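Local coordinates for protein phenol hydroxylase component phN (Pseudomonas stutzeri, PDB 3U52) that probably serves as the diiron oxygenase subunit of a multicomponent phenol hydroxylase, in which phenol is hydroxylated at a carboxylate-bridged pair of iron ions, at residues D281-S292 with E357-Y365. Residues are numbered along the deposited sequence; the frame is centred on the assembly and turned at random.
Sequences DYMLPNKVMSWS and EMDWMSEKY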
loop_
_atom_site.group_PDB
_atom_site.type_symbol
_atom_site.label_atom_id
_atom_site.label_comp_id
_atom_site.label_asym_id
_atom_site.label_seq_id
_atom_site.Cartn_x
_atom_site.Cartn_y
_atom_site.Cartn_z
ATOM N N ASP A 281 -4.899 -10.817 -28.780
ATOM C CA ASP A 281 -5.070 -12.139 -29.394
ATOM C C ASP A 281 -3.792 -12.963 -29.321
ATOM O O ASP A 281 -3.876 -14.201 -29.149
ATOM C CB ASP A 281 -5.518 -12.045 -30.856
ATOM C CG ASP A 281 -7.007 -11.759 -30.997
ATOM O OD1 ASP A 281 -7.497 -11.707 -32.124
ATOM O OD2 ASP A 281 -7.718 -11.628 -29.981
ATOM N N TYR A 282 -2.620 -12.299 -29.442
ATOM C CA TYR A 282 -1.318 -13.012 -29.579
ATOM C C TYR A 282 -0.297 -12.841 -28.444
ATOM O O TYR A 282 0.439 -13.792 -28.120
ATOM C CB TYR A 282 -0.618 -12.585 -30.886
ATOM C CG TYR A 282 -1.263 -13.172 -32.117
ATOM C CD1 TYR A 282 -2.361 -12.544 -32.741
ATOM C CD2 TYR A 282 -0.795 -14.366 -32.647
ATOM C CE1 TYR A 282 -2.992 -13.101 -33.851
ATOM C CE2 TYR A 282 -1.401 -14.946 -33.778
ATOM C CZ TYR A 282 -2.477 -14.309 -34.375
ATOM O OH TYR A 282 -3.035 -14.916 -35.472
ATOM N N MET A 283 -0.196 -11.635 -27.883
ATOM C CA MET A 283 0.859 -11.385 -26.919
ATOM C C MET A 283 0.542 -11.852 -25.487
ATOM O O MET A 283 1.465 -11.976 -24.673
ATOM C CB MET A 283 1.311 -9.933 -26.927
ATOM C CG MET A 283 1.882 -9.435 -28.272
ATOM S SD MET A 283 2.493 -7.794 -27.889
ATOM C CE MET A 283 3.709 -7.489 -29.118
ATOM N N LEU A 284 -0.730 -12.101 -25.187
ATOM C CA LEU A 284 -1.105 -12.576 -23.846
ATOM C C LEU A 284 -1.097 -14.118 -23.776
ATOM O O LEU A 284 -1.841 -14.757 -24.519
ATOM C CB LEU A 284 -2.485 -12.028 -23.436
ATOM C CG LEU A 284 -2.710 -10.505 -23.461
ATOM C CD1 LEU A 284 -4.177 -10.181 -23.198
ATOM C CD2 LEU A 284 -1.791 -9.784 -22.454
ATOM N N PRO A 285 -0.215 -14.711 -22.927
ATOM C CA PRO A 285 -0.215 -16.167 -22.730
ATOM C C PRO A 285 -1.581 -16.721 -22.298
ATOM O O PRO A 285 -2.069 -17.689 -22.922
ATOM C CB PRO A 285 0.868 -16.379 -21.649
ATOM C CG PRO A 285 1.845 -15.258 -21.900
ATOM C CD PRO A 285 0.939 -14.069 -22.230
ATOM N N ASN A 286 -2.191 -16.106 -21.266
ATOM C CA ASN A 286 -3.597 -16.382 -20.912
ATOM C C ASN A 286 -4.519 -15.347 -21.516
ATOM O O ASN A 286 -4.356 -14.147 -21.238
ATOM C CB ASN A 286 -3.810 -16.487 -19.379
ATOM C CG ASN A 286 -2.809 -17.435 -18.733
ATOM O OD1 ASN A 286 -2.534 -18.504 -19.283
ATOM N ND2 ASN A 286 -2.243 -17.051 -17.605
ATOM N N LYS A 287 -5.503 -15.828 -22.302
ATOM C CA LYS A 287 -6.377 -14.975 -23.096
ATOM C C LYS A 287 -7.536 -14.467 -22.253
ATOM O O LYS A 287 -8.050 -15.200 -21.401
ATOM C CB LYS A 287 -6.966 -15.733 -24.311
ATOM C CG LYS A 287 -5.976 -16.516 -25.186
ATOM C CD LYS A 287 -4.930 -15.615 -25.927
ATOM C CE LYS A 287 -3.840 -16.496 -26.581
ATOM N NZ LYS A 287 -2.704 -15.627 -27.139
ATOM N N VAL A 288 -7.950 -13.231 -22.498
ATOM C CA VAL A 288 -9.123 -12.631 -21.838
ATOM C C VAL A 288 -10.367 -12.883 -22.715
ATOM O O VAL A 288 -11.349 -13.510 -22.301
ATOM C CB VAL A 288 -8.948 -11.091 -21.610
ATOM C CG1 VAL A 288 -10.150 -10.512 -20.797
ATOM C CG2 VAL A 288 -7.658 -10.798 -20.885
ATOM N N MET A 289 -10.322 -12.369 -23.922
ATOM C CA MET A 289 -11.386 -12.537 -24.906
ATOM C C MET A 289 -10.704 -12.239 -26.232
ATOM O O MET A 289 -9.538 -11.807 -26.233
ATOM C CB MET A 289 -12.553 -11.584 -24.670
ATOM C CG MET A 289 -12.244 -10.117 -24.916
ATOM S SD MET A 289 -13.528 -8.972 -24.315
ATOM C CE MET A 289 -12.484 -8.164 -23.092
ATOM N N SER A 290 -11.371 -12.510 -27.338
ATOM C CA SER A 290 -10.726 -12.235 -28.611
ATOM C C SER A 290 -10.971 -10.781 -28.975
ATOM O O SER A 290 -11.891 -10.148 -28.427
ATOM C CB SER A 290 -11.289 -13.137 -29.701
ATOM O OG SER A 290 -12.681 -12.881 -29.893
ATOM N N TRP A 291 -10.198 -10.251 -29.929
ATOM C CA TRP A 291 -10.473 -8.904 -30.444
ATOM C C TRP A 291 -11.883 -8.845 -31.008
ATOM O O TRP A 291 -12.627 -7.876 -30.819
ATOM C CB TRP A 291 -9.484 -8.526 -31.548
ATOM C CG TRP A 291 -9.925 -7.278 -32.291
ATOM C CD1 TRP A 291 -10.445 -7.214 -33.526
ATOM C CD2 TRP A 291 -9.868 -5.925 -31.800
ATOM N NE1 TRP A 291 -10.734 -5.896 -33.862
ATOM C CE2 TRP A 291 -10.378 -5.089 -32.812
ATOM C CE3 TRP A 291 -9.446 -5.347 -30.593
ATOM C CZ2 TRP A 291 -10.460 -3.691 -32.665
ATOM C CZ3 TRP A 291 -9.518 -3.968 -30.448
ATOM C CH2 TRP A 291 -10.014 -3.158 -31.476
ATOM N N SER A 292 -12.284 -9.896 -31.705
ATOM C CA SER A 292 -13.593 -9.901 -32.325
ATOM C C SER A 292 -14.739 -9.734 -31.239
ATOM O O SER A 292 -15.679 -8.921 -31.379
ATOM C CB SER A 292 -13.708 -11.223 -33.087
ATOM O OG SER A 292 -15.017 -11.328 -33.583
ATOM N N GLU A 357 -2.974 -22.198 -28.535
ATOM C CA GLU A 357 -3.406 -20.852 -28.893
ATOM C C GLU A 357 -4.068 -20.868 -30.255
ATOM O O GLU A 357 -5.104 -20.265 -30.469
ATOM C CB GLU A 357 -2.209 -19.915 -28.888
ATOM C CG GLU A 357 -1.566 -19.739 -27.518
ATOM C CD GLU A 357 -0.386 -18.749 -27.564
ATOM O OE1 GLU A 357 0.771 -19.166 -27.873
ATOM O OE2 GLU A 357 -0.623 -17.548 -27.307
ATOM N N MET A 358 -3.491 -21.604 -31.185
ATOM C CA MET A 358 -4.099 -21.737 -32.487
ATOM C C MET A 358 -5.467 -22.399 -32.490
ATOM O O MET A 358 -6.355 -21.968 -33.252
ATOM C CB MET A 358 -3.143 -22.424 -33.438
ATOM C CG MET A 358 -2.145 -21.399 -34.060
ATOM S SD MET A 358 -0.900 -22.041 -35.104
ATOM C CE MET A 358 -1.764 -22.674 -36.536
ATOM N N ASP A 359 -5.657 -23.442 -31.674
ATOM C CA ASP A 359 -7.007 -24.029 -31.551
ATOM C C ASP A 359 -7.997 -23.042 -30.916
ATOM O O ASP A 359 -9.158 -23.001 -31.312
ATOM C CB ASP A 359 -6.985 -25.366 -30.788
ATOM C CG ASP A 359 -6.051 -26.409 -31.436
ATOM O OD1 ASP A 359 -5.653 -26.251 -32.618
ATOM O OD2 ASP A 359 -5.685 -27.380 -30.729
ATOM N N TRP A 360 -7.541 -22.238 -29.946
ATOM C CA TRP A 360 -8.370 -21.112 -29.407
ATOM C C TRP A 360 -8.719 -20.138 -30.525
ATOM O O TRP A 360 -9.854 -19.726 -30.678
ATOM C CB TRP A 360 -7.630 -20.384 -28.271
ATOM C CG TRP A 360 -8.355 -19.154 -27.655
ATOM C CD1 TRP A 360 -9.268 -19.167 -26.655
ATOM C CD2 TRP A 360 -8.162 -17.769 -28.000
ATOM N NE1 TRP A 360 -9.680 -17.869 -26.344
ATOM C CE2 TRP A 360 -9.007 -16.997 -27.161
ATOM C CE3 TRP A 360 -7.333 -17.102 -28.917
ATOM C CZ2 TRP A 360 -9.064 -15.604 -27.233
ATOM C CZ3 TRP A 360 -7.403 -15.687 -28.995
ATOM C CH2 TRP A 360 -8.250 -14.969 -28.152
ATOM N N MET A 361 -7.735 -19.784 -31.347
ATOM C CA MET A 361 -8.026 -18.938 -32.542
ATOM C C MET A 361 -9.052 -19.477 -33.549
ATOM O O MET A 361 -9.885 -18.709 -34.011
ATOM C CB MET A 361 -6.744 -18.571 -33.288
ATOM C CG MET A 361 -6.370 -17.126 -33.136
ATOM S SD MET A 361 -4.832 -16.869 -32.292
ATOM C CE MET A 361 -3.637 -17.564 -33.395
ATOM N N SER A 362 -8.976 -20.775 -33.879
ATOM C CA SER A 362 -9.961 -21.459 -34.736
ATOM C C SER A 362 -11.410 -21.318 -34.192
ATOM O O SER A 362 -12.348 -21.042 -34.941
ATOM C CB SER A 362 -9.607 -22.951 -34.819
ATOM O OG SER A 362 -8.313 -23.143 -35.332
ATOM N N GLU A 363 -11.559 -21.498 -32.885
ATOM C CA GLU A 363 -12.819 -21.297 -32.163
ATOM C C GLU A 363 -13.306 -19.833 -32.128
ATOM O O GLU A 363 -14.467 -19.551 -32.411
ATOM C CB GLU A 363 -12.632 -21.843 -30.744
ATOM C CG GLU A 363 -13.879 -22.093 -29.958
ATOM C CD GLU A 363 -13.516 -22.501 -28.535
ATOM O OE1 GLU A 363 -13.178 -23.704 -28.323
ATOM O OE2 GLU A 363 -13.531 -21.603 -27.642
ATOM N N LYS A 364 -12.425 -18.898 -31.807
ATOM C CA LYS A 364 -12.824 -17.477 -31.805
ATOM C C LYS A 364 -13.032 -16.886 -33.205
ATOM O O LYS A 364 -13.796 -15.933 -33.360
ATOM C CB LYS A 364 -11.838 -16.640 -30.977
ATOM C CG LYS A 364 -11.738 -17.029 -29.453
ATOM C CD LYS A 364 -13.082 -16.974 -28.750
ATOM C CE LYS A 364 -13.007 -17.426 -27.306
ATOM N NZ LYS A 364 -14.396 -17.449 -26.767
ATOM N N TYR A 365 -12.344 -17.451 -34.208
ATOM C CA TYR A 365 -12.378 -16.997 -35.597
ATOM C C TYR A 365 -12.798 -18.133 -36.570
ATOM O O TYR A 365 -11.994 -18.581 -37.416
ATOM C CB TYR A 365 -11.010 -16.391 -35.982
ATOM C CG TYR A 365 -10.706 -15.173 -35.181
ATOM C CD1 TYR A 365 -9.951 -15.259 -34.021
ATOM C CD2 TYR A 365 -11.204 -13.927 -35.545
ATOM C CE1 TYR A 365 -9.701 -14.121 -33.233
ATOM C CE2 TYR A 365 -10.915 -12.782 -34.768
ATOM C CZ TYR A 365 -10.187 -12.897 -33.623
ATOM O OH TYR A 365 -9.900 -11.796 -32.829
HETATM O O HOH W 1 0.561 -16.244 -29.200
HETATM O O HOH W 2 -14.393 -14.342 -31.297
#
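K287 lies over one face of the W360 indole, its CG 3.6 Å from the centroid of the six-membered ring and 11° off the normal, a CH-pi contact. K364 CG covers the opposite face nearer the rim, and D281 OD2 meets the edge in plane. With CG of K287 anti to the carbonyl carbon (chi1 -49°), CB and CG lie on the ring, and a bend at chi2 turns the rest of the chain so that NZ reaches E357. There NZ forms a salt bridge with OE2 of E357 at 2.8 Å, on the anti lone pair, and also donates to the carbonyls D281 O (2.7 Å) and L284 O (2.9 Å). A methionine at K287 would probably leave both carbonyls without this donor and E357 without this countercharge, although R92 still pairs with OE1. Y365 brings its hydroxyl between D281 and the next helix: S292 N donates to OH at 3.2 Å (151°), while a weak bond links OH to D281 OD1, which S332 also engages. D281 OD2 accepts W291 N at 2.8 Å, tying the two helix ends together. Helix 355-364 thus packs against the connection between helices 254-283 and 291-310, with helices 331-342 and 369-385 flanking it through H333 and F369, which touch M361.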